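Local structure of putative fructosamine-3-kinase (Thermobifida fusca YX, 3F7W) at residues Arg8-Thr13 with Ala80-Thr86; Arg15-Ala21 with Tyr32-Asp38; Arg156-Ala162 with His266-Phe270; Leu131-Thr136 with Gln148-Tyr153. The protein is a putative fructosamine-3-kinase that probably transfers phosphate to sugar groups attached to protein amines, as characterised relatives do. One frame throughout, in Å; residues are numbered along the deposited sequence. Where two conformers were deposited one is given.

Contact 1 (Arg8-Thr13 with Ala80-Thr86). With EDO (1,2-ethanediol), chain F.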
# COMPACT_ATOMS: atom_id res chain seq x y z
N ARG A 8 1.84 10.71 24.72
CA ARG A 8 1.31 9.47 24.15
C ARG A 8 2.44 8.54 23.70
O ARG A 8 2.42 7.33 23.98
CB ARG A 8 0.32 9.83 23.03
CG ARG A 8 -0.95 10.53 23.57
CD ARG A 8 -1.64 11.42 22.55
NE ARG A 8 -2.11 10.68 21.39
CZ ARG A 8 -2.70 11.23 20.33
NH1 ARG A 8 -2.95 12.54 20.31
NH2 ARG A 8 -3.08 10.47 19.33
N VAL A 9 3.48 9.11 23.08
CA VAL A 9 4.65 8.34 22.65
C VAL A 9 5.38 7.72 23.83
O VAL A 9 5.69 6.52 23.85
CB VAL A 9 5.60 9.19 21.76
CG1 VAL A 9 6.91 8.47 21.48
CG2 VAL A 9 4.90 9.52 20.46
N THR A 10 5.64 8.51 24.86
CA THR A 10 6.27 7.95 26.04
C THR A 10 5.48 6.80 26.65
O THR A 10 6.06 5.78 27.04
CB THR A 10 6.55 9.05 27.08
OG1 THR A 10 7.45 9.99 26.48
CG2 THR A 10 7.14 8.46 28.39
N GLU A 11 4.17 6.95 26.74
CA GLU A 11 3.31 5.90 27.27
C GLU A 11 3.41 4.63 26.42
O GLU A 11 3.50 3.53 26.94
CB GLU A 11 1.85 6.36 27.30
CG GLU A 11 0.87 5.37 27.95
CD GLU A 11 1.08 5.21 29.44
OE1 GLU A 11 1.27 6.23 30.14
OE2 GLU A 11 1.06 4.06 29.92
N LEU A 12 3.39 4.81 25.10
CA LEU A 12 3.35 3.67 24.18
C LEU A 12 4.69 2.98 24.01
O LEU A 12 4.72 1.77 23.78
CB LEU A 12 2.80 4.10 22.83
CG LEU A 12 1.32 4.47 22.84
CD1 LEU A 12 0.93 4.98 21.48
CD2 LEU A 12 0.48 3.26 23.29
N THR A 13 5.79 3.71 24.13
CA THR A 13 7.14 3.15 23.92
C THR A 13 7.95 2.91 25.17
O THR A 13 8.96 2.22 25.12
CB THR A 13 7.99 4.08 23.02
OG1 THR A 13 8.30 5.30 23.73
CG2 THR A 13 7.27 4.36 21.75
N ALA A 80 7.46 1.29 17.02
CA ALA A 80 7.90 1.52 18.40
C ALA A 80 6.71 1.38 19.36
O ALA A 80 6.86 0.97 20.51
CB ALA A 80 8.52 2.90 18.54
N GLY A 81 5.52 1.71 18.89
CA GLY A 81 4.32 1.59 19.71
C GLY A 81 3.09 2.08 18.99
O GLY A 81 3.19 2.90 18.08
N TRP A 82 1.92 1.62 19.41
CA TRP A 82 0.70 2.09 18.80
C TRP A 82 -0.53 1.86 19.66
O TRP A 82 -0.54 1.01 20.57
CB TRP A 82 0.52 1.41 17.44
CG TRP A 82 0.15 -0.02 17.54
CD1 TRP A 82 0.99 -1.09 17.75
CD2 TRP A 82 -1.17 -0.56 17.47
NE1 TRP A 82 0.28 -2.25 17.79
CE2 TRP A 82 -1.05 -1.97 17.62
CE3 TRP A 82 -2.44 -0.01 17.28
CZ2 TRP A 82 -2.16 -2.82 17.57
CZ3 TRP A 82 -3.55 -0.86 17.24
CH2 TRP A 82 -3.40 -2.24 17.41
N ASP A 83 -1.57 2.62 19.34
CA ASP A 83 -2.92 2.37 19.83
C ASP A 83 -3.87 2.90 18.79
O ASP A 83 -3.44 3.24 17.70
CB ASP A 83 -3.15 2.97 21.22
CG ASP A 83 -3.08 4.49 21.24
OD1 ASP A 83 -3.16 5.16 20.19
OD2 ASP A 83 -2.93 4.99 22.37
N ASP A 84 -5.17 2.95 19.08
CA ASP A 84 -6.14 3.34 18.04
C ASP A 84 -5.99 4.81 17.63
O ASP A 84 -6.59 5.22 16.63
CB ASP A 84 -7.57 3.11 18.50
CG ASP A 84 -7.91 1.65 18.70
OD1 ASP A 84 -7.37 0.79 17.97
OD2 ASP A 84 -8.71 1.36 19.60
N ARG A 85 -5.23 5.58 18.40
CA ARG A 85 -5.08 7.05 18.14
C ARG A 85 -3.68 7.46 17.61
O ARG A 85 -3.51 8.60 17.14
CB ARG A 85 -5.24 7.84 19.46
CG ARG A 85 -6.31 7.40 20.45
CD ARG A 85 -7.68 7.69 19.91
NE ARG A 85 -7.84 9.11 19.58
CZ ARG A 85 -8.88 9.60 18.92
NH1 ARG A 85 -9.86 8.80 18.49
NH2 ARG A 85 -8.92 10.87 18.66
N THR A 86 -2.69 6.56 17.76
CA THR A 86 -1.26 6.94 17.67
C THR A 86 -0.48 5.76 17.07
O THR A 86 -0.73 4.59 17.40
CB THR A 86 -0.68 7.24 19.03
OG1 THR A 86 -1.61 8.00 19.81
CG2 THR A 86 0.65 8.00 18.94
C1 EDO F . 3.05 -5.14 16.85
O1 EDO F . 3.21 -3.73 17.02
C2 EDO F . 1.58 -5.49 16.65
O2 EDO F . 0.92 -5.24 17.89
O HOH W 1 2.61 0.45 22.04
O HOH W 2 5.41 -0.99 22.26
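A bend at chi3 of Arg8 (62°) turns its guanidinium toward the chain that leads into Thr86, whose own first torsion, chi1 -42°, sets OG1 beside the backbone N and facing the arginine. NH2 of Arg8 donates to Thr86 OG1 at 2.9 Å, the hydroxyl lying close to the guanidinium plane, and the carbonyl oxygen of Arg85 stands at the same edge. NH2 also bonds to Leu47 O, so this one nitrogen ties the helix to a threonine hydroxyl and to a backbone carbonyl; an alanine in place of Arg8 would probably leave Thr86 OG1 without this donor and the carbonyl of Leu47 short of a partner. Further along, Leu12 spreads its two methyls over the strand: CD1 packs on Thr86 CB at 3.7 Å, while CD2 rests near Trp82 O. Helix 3-13 lies across the edge strand 79-83 of the five-stranded antiparallel sheet of a protein kinase-like N-terminal lobe, their short axes 7.1 Å apart at 108°. Gly81 fits where they come close, since a side chain would run into Leu12 O; with Ala80 it forms a classic beta bulge opposite Ala88. Water 1 bridges Leu12 O to Trp82 N, and water 2 donates to both Leu12 O and Ala80 O. At the turn, Asp83 OD1 accepts from Arg85 N at 2.8 Å, an Asx turn, and CG2 of Thr13 meets the methyl of Ala80 at 3.7 Å.

Contact 2 (Arg15-Ala21 with Tyr32-Asp38). With EDO (1,2-ethanediol), chain E.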
# COMPACT_ATOMS: atom_id res chain seq x y z
N ARG A 15 9.76 5.14 26.44
CA ARG A 15 10.98 5.91 26.28
C ARG A 15 10.71 7.41 26.49
O ARG A 15 9.64 7.90 26.14
CB ARG A 15 11.52 5.70 24.86
CG ARG A 15 11.88 4.25 24.51
CD ARG A 15 13.21 3.84 25.08
NE ARG A 15 14.30 4.57 24.43
CZ ARG A 15 14.90 4.21 23.29
NH1 ARG A 15 14.56 3.11 22.65
NH2 ARG A 15 15.88 4.97 22.79
N GLU A 16 11.69 8.12 27.03
CA GLU A 16 11.58 9.56 27.27
C GLU A 16 11.65 10.34 25.95
O GLU A 16 12.50 10.05 25.12
CB GLU A 16 12.70 10.01 28.22
CG GLU A 16 12.50 11.41 28.75
CD GLU A 16 13.68 11.93 29.60
OE1 GLU A 16 14.63 11.18 29.89
OE2 GLU A 16 13.63 13.13 29.94
N VAL A 17 10.74 11.30 25.76
CA VAL A 17 10.70 12.16 24.55
C VAL A 17 11.42 13.50 24.79
O VAL A 17 11.13 14.21 25.75
CB VAL A 17 9.25 12.38 24.08
CG1 VAL A 17 9.18 13.42 22.95
CG2 VAL A 17 8.63 11.03 23.61
N ALA A 18 12.39 13.82 23.94
CA ALA A 18 13.17 15.07 24.05
C ALA A 18 12.61 16.19 23.15
O ALA A 18 12.78 17.37 23.47
CB ALA A 18 14.63 14.83 23.71
N ALA A 19 11.94 15.85 22.06
CA ALA A 19 11.45 16.86 21.12
C ALA A 19 10.33 16.32 20.24
O ALA A 19 10.27 15.11 19.97
CB ALA A 19 12.61 17.39 20.25
N VAL A 20 9.46 17.24 19.80
CA VAL A 20 8.40 16.95 18.83
C VAL A 20 8.36 18.06 17.78
O VAL A 20 8.32 19.24 18.13
CB VAL A 20 7.01 16.88 19.48
CG1 VAL A 20 5.95 16.56 18.43
CG2 VAL A 20 6.96 15.87 20.63
N ALA A 21 8.37 17.70 16.50
CA ALA A 21 8.28 18.68 15.41
C ALA A 21 7.13 18.28 14.48
O ALA A 21 6.97 17.11 14.17
CB ALA A 21 9.60 18.72 14.61
N TYR A 32 4.37 13.78 12.64
CA TYR A 32 5.38 14.37 13.50
C TYR A 32 6.69 13.61 13.39
O TYR A 32 6.69 12.40 13.19
CB TYR A 32 4.96 14.36 14.97
CG TYR A 32 3.65 15.02 15.24
CD1 TYR A 32 2.47 14.29 15.19
CD2 TYR A 32 3.58 16.38 15.54
CE1 TYR A 32 1.23 14.92 15.41
CE2 TYR A 32 2.36 17.01 15.78
CZ TYR A 32 1.19 16.27 15.71
OH TYR A 32 -0.01 16.89 15.94
N ARG A 33 7.79 14.34 13.56
CA ARG A 33 9.09 13.77 13.92
C ARG A 33 9.27 13.94 15.43
O ARG A 33 9.25 15.06 15.95
CB ARG A 33 10.23 14.46 13.19
CG ARG A 33 11.60 13.83 13.41
CD ARG A 33 12.66 14.70 12.77
NE ARG A 33 14.01 14.13 12.80
CZ ARG A 33 14.81 14.10 13.86
NH1 ARG A 33 14.41 14.56 15.04
NH2 ARG A 33 16.03 13.58 13.75
N VAL A 34 9.42 12.82 16.13
CA VAL A 34 9.56 12.82 17.60
C VAL A 34 10.93 12.25 17.94
O VAL A 34 11.27 11.15 17.48
CB VAL A 34 8.44 11.97 18.28
CG1 VAL A 34 8.68 11.90 19.79
CG2 VAL A 34 7.07 12.58 17.97
N GLU A 35 11.68 12.97 18.76
CA GLU A 35 13.02 12.56 19.12
C GLU A 35 13.06 12.14 20.57
O GLU A 35 12.60 12.85 21.47
CB GLU A 35 14.01 13.69 18.87
CG GLU A 35 15.47 13.24 18.93
CD GLU A 35 16.45 14.35 18.54
OE1 GLU A 35 16.33 14.88 17.41
OE2 GLU A 35 17.34 14.69 19.36
N LEU A 36 13.61 10.95 20.80
CA LEU A 36 13.75 10.41 22.15
C LEU A 36 14.98 11.00 22.82
O LEU A 36 15.80 11.63 22.15
CB LEU A 36 13.89 8.88 22.10
CG LEU A 36 12.75 8.14 21.40
CD1 LEU A 36 12.96 6.62 21.54
CD2 LEU A 36 11.39 8.54 21.97
N ALA A 37 15.12 10.74 24.12
CA ALA A 37 16.21 11.31 24.92
C ALA A 37 17.60 10.97 24.39
O ALA A 37 18.50 11.77 24.53
CB ALA A 37 16.09 10.91 26.38
N ASP A 38 17.77 9.79 23.81
CA ASP A 38 19.07 9.38 23.26
C ASP A 38 19.31 9.81 21.82
O ASP A 38 20.27 9.37 21.20
CB ASP A 38 19.28 7.86 23.40
CG ASP A 38 18.50 7.04 22.36
OD1 ASP A 38 17.59 7.57 21.66
OD2 ASP A 38 18.81 5.83 22.25
C1 EDO E . 16.45 2.71 18.99
O1 EDO E . 16.27 3.62 20.07
C2 EDO E . 16.24 1.26 19.41
O2 EDO E . 16.39 1.07 20.81
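Val17 and Val34 meet through their CG1 methyls in the antiparallel beta hairpin of strands 17-26 and 29-36, which forms one edge of the five-stranded sheet of a kinase-like N-terminal lobe. Backbone hydrogen bonds set the register. Ala21 and Arg33 form a hydrogen-bonded pair with a bond each way, and Glu35 N donates to Ala19 O at 2.8 Å. A classic beta bulge interrupts the ladder: Ala18 N and Ala19 N both donate to Glu35 O, at 2.7 and 3.1 Å, both from within the carbonyl plane. Glu35 O thus serves two donors, as the bulge sets both Ala18 and Ala19 opposite it. Beyond it Ala37 N reaches Glu16 O.

The apolar contacts gather on the face carrying Val20 and Val34. These branched residues, which favour extended backbone, lie side by side and point the same way; Val20 CG1 also meets CD2 of the Tyr32 ring at 3.7 Å. Val17, with its CG1 3.5 Å from that of Val34, continues this layer toward Val9 of helix 3-13.

Charged groups occupy the other face and the hairpin's open end. Arg33 NH1 forms a salt bridge with Glu35 OE1, on the anti lone pair of the carboxylate, while the Arg33 guanidinium makes a cation-pi contact with Trp91. Bends at chi2 and chi3 fold Arg15 back over Leu36, and its NH2 forms a salt bridge with Asp38 OD2 at 3.1 Å, the two planes almost perpendicular. Asp38 OD1 is held by Thr40. A 1,2-ethanediol occupies the guanidinium edge of Arg15, and Leu36 CD1 sits 3.5 Å above the guanidinium plane, over its centre.

Contact 3 (Arg156-Ala162 with His266-Phe270)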
# COMPACT_ATOMS: atom_id res chain seq x y z
N ARG A 156 -19.15 2.57 -5.57
CA ARG A 156 -19.04 3.83 -4.84
C ARG A 156 -18.84 5.01 -5.80
O ARG A 156 -19.51 6.03 -5.67
CB ARG A 156 -17.89 3.77 -3.84
CG ARG A 156 -17.84 4.97 -2.96
CD ARG A 156 -16.66 4.92 -2.03
NE ARG A 156 -16.61 6.17 -1.29
CZ ARG A 156 -17.32 6.42 -0.19
NH1 ARG A 156 -18.14 5.51 0.32
NH2 ARG A 156 -17.21 7.61 0.40
N ALA A 157 -17.93 4.87 -6.76
CA ALA A 157 -17.65 5.92 -7.73
C ALA A 157 -18.88 6.20 -8.61
O ALA A 157 -19.21 7.35 -8.92
CB ALA A 157 -16.40 5.58 -8.57
N ALA A 158 -19.58 5.14 -9.00
CA ALA A 158 -20.80 5.28 -9.80
C ALA A 158 -21.86 6.04 -8.99
O ALA A 158 -22.50 6.96 -9.51
CB ALA A 158 -21.30 3.91 -10.24
N ASP A 159 -22.03 5.68 -7.72
CA ASP A 159 -22.98 6.35 -6.83
C ASP A 159 -22.70 7.84 -6.68
O ASP A 159 -23.63 8.65 -6.61
CB ASP A 159 -22.96 5.68 -5.45
CG ASP A 159 -23.62 4.32 -5.44
OD1 ASP A 159 -24.22 3.91 -6.46
OD2 ASP A 159 -23.55 3.64 -4.40
N ARG A 160 -21.42 8.20 -6.62
CA ARG A 160 -21.00 9.60 -6.48
C ARG A 160 -21.03 10.33 -7.81
O ARG A 160 -20.78 11.53 -7.87
CB ARG A 160 -19.59 9.64 -5.90
CG ARG A 160 -19.48 9.09 -4.47
CD ARG A 160 -18.08 8.58 -4.17
NE ARG A 160 -17.08 9.65 -4.12
CZ ARG A 160 -16.89 10.45 -3.08
NH1 ARG A 160 -17.63 10.33 -1.98
NH2 ARG A 160 -15.96 11.40 -3.13
N GLY A 161 -21.30 9.60 -8.89
CA GLY A 161 -21.44 10.19 -10.21
C GLY A 161 -20.12 10.52 -10.87
O GLY A 161 -20.11 11.27 -11.86
N ALA A 162 -19.03 9.92 -10.39
CA ALA A 162 -17.71 10.09 -10.98
C ALA A 162 -17.53 9.19 -12.20
O ALA A 162 -16.69 9.46 -13.06
CB ALA A 162 -16.61 9.80 -9.96
N HIS A 266 -8.66 5.82 -6.53
CA HIS A 266 -8.31 7.23 -6.78
C HIS A 266 -9.53 8.03 -7.24
O HIS A 266 -9.76 9.17 -6.80
CB HIS A 266 -7.15 7.34 -7.76
CG HIS A 266 -5.93 6.60 -7.30
ND1 HIS A 266 -5.62 6.45 -5.96
CD2 HIS A 266 -4.97 5.95 -8.00
CE1 HIS A 266 -4.53 5.71 -5.86
NE2 HIS A 266 -4.10 5.41 -7.07
N VAL A 267 -10.34 7.42 -8.10
CA VAL A 267 -11.55 8.07 -8.59
C VAL A 267 -12.48 8.28 -7.40
O VAL A 267 -13.07 9.35 -7.24
CB VAL A 267 -12.22 7.29 -9.73
CG1 VAL A 267 -13.60 7.92 -10.07
CG2 VAL A 267 -11.34 7.35 -10.97
N CYS A 268 -12.55 7.29 -6.51
CA CYS A 268 -13.36 7.46 -5.28
C CYS A 268 -12.90 8.59 -4.39
O CYS A 268 -13.72 9.39 -3.96
CB CYS A 268 -13.39 6.17 -4.46
SG CYS A 268 -14.46 4.91 -5.20
N LEU A 269 -11.60 8.65 -4.13
CA LEU A 269 -11.02 9.58 -3.18
C LEU A 269 -10.79 10.97 -3.74
O LEU A 269 -10.93 11.95 -3.00
CB LEU A 269 -9.69 9.04 -2.65
CG LEU A 269 -9.75 7.87 -1.68
CD1 LEU A 269 -8.31 7.46 -1.34
CD2 LEU A 269 -10.58 8.23 -0.44
N PHE A 270 -10.46 11.07 -5.03
CA PHE A 270 -9.94 12.32 -5.60
C PHE A 270 -10.74 12.83 -6.79
O PHE A 270 -10.51 13.96 -7.23
CB PHE A 270 -8.45 12.17 -5.95
CG PHE A 270 -7.62 11.74 -4.76
CD1 PHE A 270 -7.49 12.58 -3.68
CD2 PHE A 270 -7.03 10.47 -4.69
CE1 PHE A 270 -6.79 12.21 -2.56
CE2 PHE A 270 -6.33 10.09 -3.58
CZ PHE A 270 -6.20 10.99 -2.49
O HOH W 3 -14.65 8.19 -1.62
O HOH W 4 -15.60 10.25 -6.56
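The last turn of helix 141-159 comes against the end of helix 251-270 with the CA atoms of Ala157 and Cys268 only 5.2 Å apart, a close approach that the small side chains at both positions allow. Cys268 lies at the centre. With chi1 at -74° its SG sits beside its own backbone N and reaches the opposing helix, where it packs on the Ala157 methyl at 3.9 Å and on the aliphatic stem of Arg156. That stem, extended from CG to NE, runs past the sulfur with CD also at 3.9 Å and carries the charged end onward to solvent. Val267 supplies the other apolar patch: its CG1 lies anti to the backbone N (chi1 172°) and touches the methyl of Ala157. The same Val267 CG1 lies 3.6 Å from Ala162 CB.

The polar link runs largely through water. Arg156 NE donates to water 3, which in turn makes a weak bond to Cys268 O. In the same way Arg160 NE donates to water 4, and that water donates to Val267 O at 2.8 Å. These carbonyls belong to the last turn of their helix, where carbonyls commonly lack partners further along the helix, and arginines are long enough to bring N-H groups to them. The guanidinium of Arg160 has water 4 at its edge and water 3 over one face; its NH2 is 3.1 Å from Cys268 O.

Beneath, Leu131 of strand 131-133 touches both Arg156 and Cys268, so the helix ends meet above this strand in the mainly helical lobe. The chain leaves helix 141-159 through a Schellman motif, in which Gly161 takes the positive phi (78°) that glycine readily adopts and Ala162 N bonds back to Ala157 O.

Contact 4 (Leu131-Thr136 with Gln148-Tyr153)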
# COMPACT_ATOMS: atom_id res chain seq x y z
N LEU A 131 -10.83 4.79 3.26
CA LEU A 131 -11.91 3.94 2.78
C LEU A 131 -11.76 2.53 3.32
O LEU A 131 -10.63 2.00 3.31
CB LEU A 131 -11.95 3.84 1.24
CG LEU A 131 -12.33 5.09 0.47
CD1 LEU A 131 -12.18 4.82 -1.07
CD2 LEU A 131 -13.72 5.52 0.85
N PRO A 132 -12.86 1.90 3.73
CA PRO A 132 -12.79 0.47 4.04
C PRO A 132 -12.25 -0.34 2.86
O PRO A 132 -12.51 -0.01 1.67
CB PRO A 132 -14.24 0.10 4.34
CG PRO A 132 -14.83 1.38 4.84
CD PRO A 132 -14.24 2.41 3.92
N MSE A 133 -11.49 -1.37 3.20
CA MSE A 133 -10.92 -2.30 2.23
C MSE A 133 -11.17 -3.72 2.80
O MSE A 133 -10.68 -4.05 3.88
CB MSE A 133 -9.42 -2.06 1.98
CG MSE A 133 -8.84 -3.05 0.94
SE MSE A 133 -6.95 -2.83 0.65
CE MSE A 133 -6.34 -3.44 2.39
N ASP A 134 -11.93 -4.52 2.05
CA ASP A 134 -12.44 -5.82 2.52
C ASP A 134 -11.36 -6.88 2.47
O ASP A 134 -10.90 -7.28 1.38
CB ASP A 134 -13.65 -6.25 1.68
CG ASP A 134 -14.33 -7.52 2.22
OD1 ASP A 134 -13.92 -8.03 3.28
OD2 ASP A 134 -15.27 -7.99 1.57
N ASN A 135 -10.92 -7.27 3.66
CA ASN A 135 -9.84 -8.21 3.84
C ASN A 135 -10.32 -9.63 4.10
O ASN A 135 -9.50 -10.50 4.39
CB ASN A 135 -8.91 -7.74 4.96
CG ASN A 135 -7.86 -6.77 4.47
OD1 ASN A 135 -7.60 -6.66 3.27
ND2 ASN A 135 -7.22 -6.08 5.39
N THR A 136 -11.62 -9.88 3.95
CA THR A 136 -12.19 -11.24 4.12
C THR A 136 -11.31 -12.24 3.40
O THR A 136 -11.08 -12.11 2.20
CB THR A 136 -13.63 -11.35 3.60
OG1 THR A 136 -14.44 -10.40 4.27
CG2 THR A 136 -14.21 -12.76 3.85
N GLN A 148 -13.83 -7.97 -3.81
CA GLN A 148 -13.22 -7.21 -2.70
C GLN A 148 -12.26 -6.07 -3.09
O GLN A 148 -11.96 -5.21 -2.25
CB GLN A 148 -12.52 -8.19 -1.73
CG GLN A 148 -13.56 -9.12 -1.11
CD GLN A 148 -13.01 -10.23 -0.22
OE1 GLN A 148 -13.60 -11.30 -0.20
NE2 GLN A 148 -11.90 -9.97 0.53
N ARG A 149 -11.79 -6.06 -4.34
CA ARG A 149 -10.87 -5.01 -4.79
C ARG A 149 -11.41 -4.11 -5.91
O ARG A 149 -10.92 -2.98 -6.08
CB ARG A 149 -9.50 -5.60 -5.16
CG ARG A 149 -8.72 -6.22 -3.94
CD ARG A 149 -8.27 -5.14 -2.98
NE ARG A 149 -7.63 -5.64 -1.77
CZ ARG A 149 -8.29 -6.05 -0.68
NH1 ARG A 149 -9.62 -6.05 -0.64
NH2 ARG A 149 -7.61 -6.46 0.38
N ILE A 150 -12.41 -4.59 -6.66
CA ILE A 150 -12.96 -3.83 -7.79
C ILE A 150 -14.38 -3.35 -7.51
O ILE A 150 -14.64 -2.14 -7.53
CB ILE A 150 -12.92 -4.64 -9.12
CG1 ILE A 150 -11.48 -5.01 -9.49
CG2 ILE A 150 -13.58 -3.81 -10.28
CD1 ILE A 150 -10.55 -3.80 -9.68
N LEU A 151 -15.30 -4.28 -7.29
CA LEU A 151 -16.73 -3.93 -7.28
C LEU A 151 -17.09 -2.86 -6.23
O LEU A 151 -17.83 -1.93 -6.53
CB LEU A 151 -17.61 -5.19 -7.12
CG LEU A 151 -17.76 -6.04 -8.39
CD1 LEU A 151 -18.50 -7.39 -8.15
CD2 LEU A 151 -18.49 -5.24 -9.47
N PRO A 152 -16.58 -3.00 -4.99
CA PRO A 152 -16.96 -1.99 -4.00
C PRO A 152 -16.63 -0.54 -4.40
O PRO A 152 -17.47 0.36 -4.20
CB PRO A 152 -16.23 -2.46 -2.72
CG PRO A 152 -15.99 -3.90 -2.93
CD PRO A 152 -15.74 -4.05 -4.41
N TYR A 153 -15.47 -0.31 -5.02
CA TYR A 153 -15.03 1.04 -5.41
C TYR A 153 -15.72 1.48 -6.70
O TYR A 153 -16.00 2.65 -6.88
CB TYR A 153 -13.50 1.09 -5.55
CG TYR A 153 -12.87 0.54 -4.29
CD1 TYR A 153 -12.93 1.28 -3.11
CD2 TYR A 153 -12.32 -0.73 -4.24
CE1 TYR A 153 -12.43 0.77 -1.91
CE2 TYR A 153 -11.79 -1.25 -3.04
CZ TYR A 153 -11.88 -0.49 -1.88
OH TYR A 153 -11.42 -0.96 -0.68
O HOH W 5 -13.12 -3.49 -0.50
O HOH W 6 -16.41 -11.09 0.77
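Asp134 O is gripped from opposite faces of its carbonyl plane, by Arg149 NH1 at 2.7 Å and by Gln148 NE2 at 3.0 Å, where the strand 131-133 of a short two-stranded sheet runs out beside helix 141-159 in the helical lobe of this kinase-like fold. The same Gln148 NE2 donates its other hydrogen almost straight (172°) to a lone pair of Thr136 O, an amide's two N-H groups serving two carbonyls at once. Arg149 NH2 meanwhile reaches Asn135 OD1. A lysine in place of Arg149 would probably leave either Asp134 O or Asn135 OD1 without this donor and lose the flat surface on which Met133 rests. Asp134 OD1 accepts from Thr136 N, an Asx turn, and also from the Thr136 hydroxyl, while its carboxylate stacks on the Gln148 amide with planes 20° apart. Water 5 joins Asp134 N, Tyr153 OH and Gln148 O, the last in a wider, pi-type turn of the helix.

Tyr153 OH donates to a lone pair of Pro132 O at 2.8 Å, and its ring passes Leu131. Selenomethionine Met133, extended to SE, lies across Arg149, its CG 3.4 Å above the centre of the guanidinium plane.

Overall arrangement
The four contacts form two pairs, one in each lobe of the kinase-like fold. Contacts 1 and 2, with centres 13 Å apart, share the five-stranded sheet, at whose two edges lie strands 79-83 and 17-26; helix 3-13 leads directly into the latter, and Val9 packs on Val17 between them. Along the chain, contact 2 falls between the two segments of contact 1. Contact 4 follows, then contact 3, 14 Å apart by centres. Both use helix 141-159, and Leu131 and Tyr153 touch Cys268 where they join. Contacts 2 and 4 have centres about 37 Å apart, on opposite sides of the chain's centre, so each pair belongs to a different lobe.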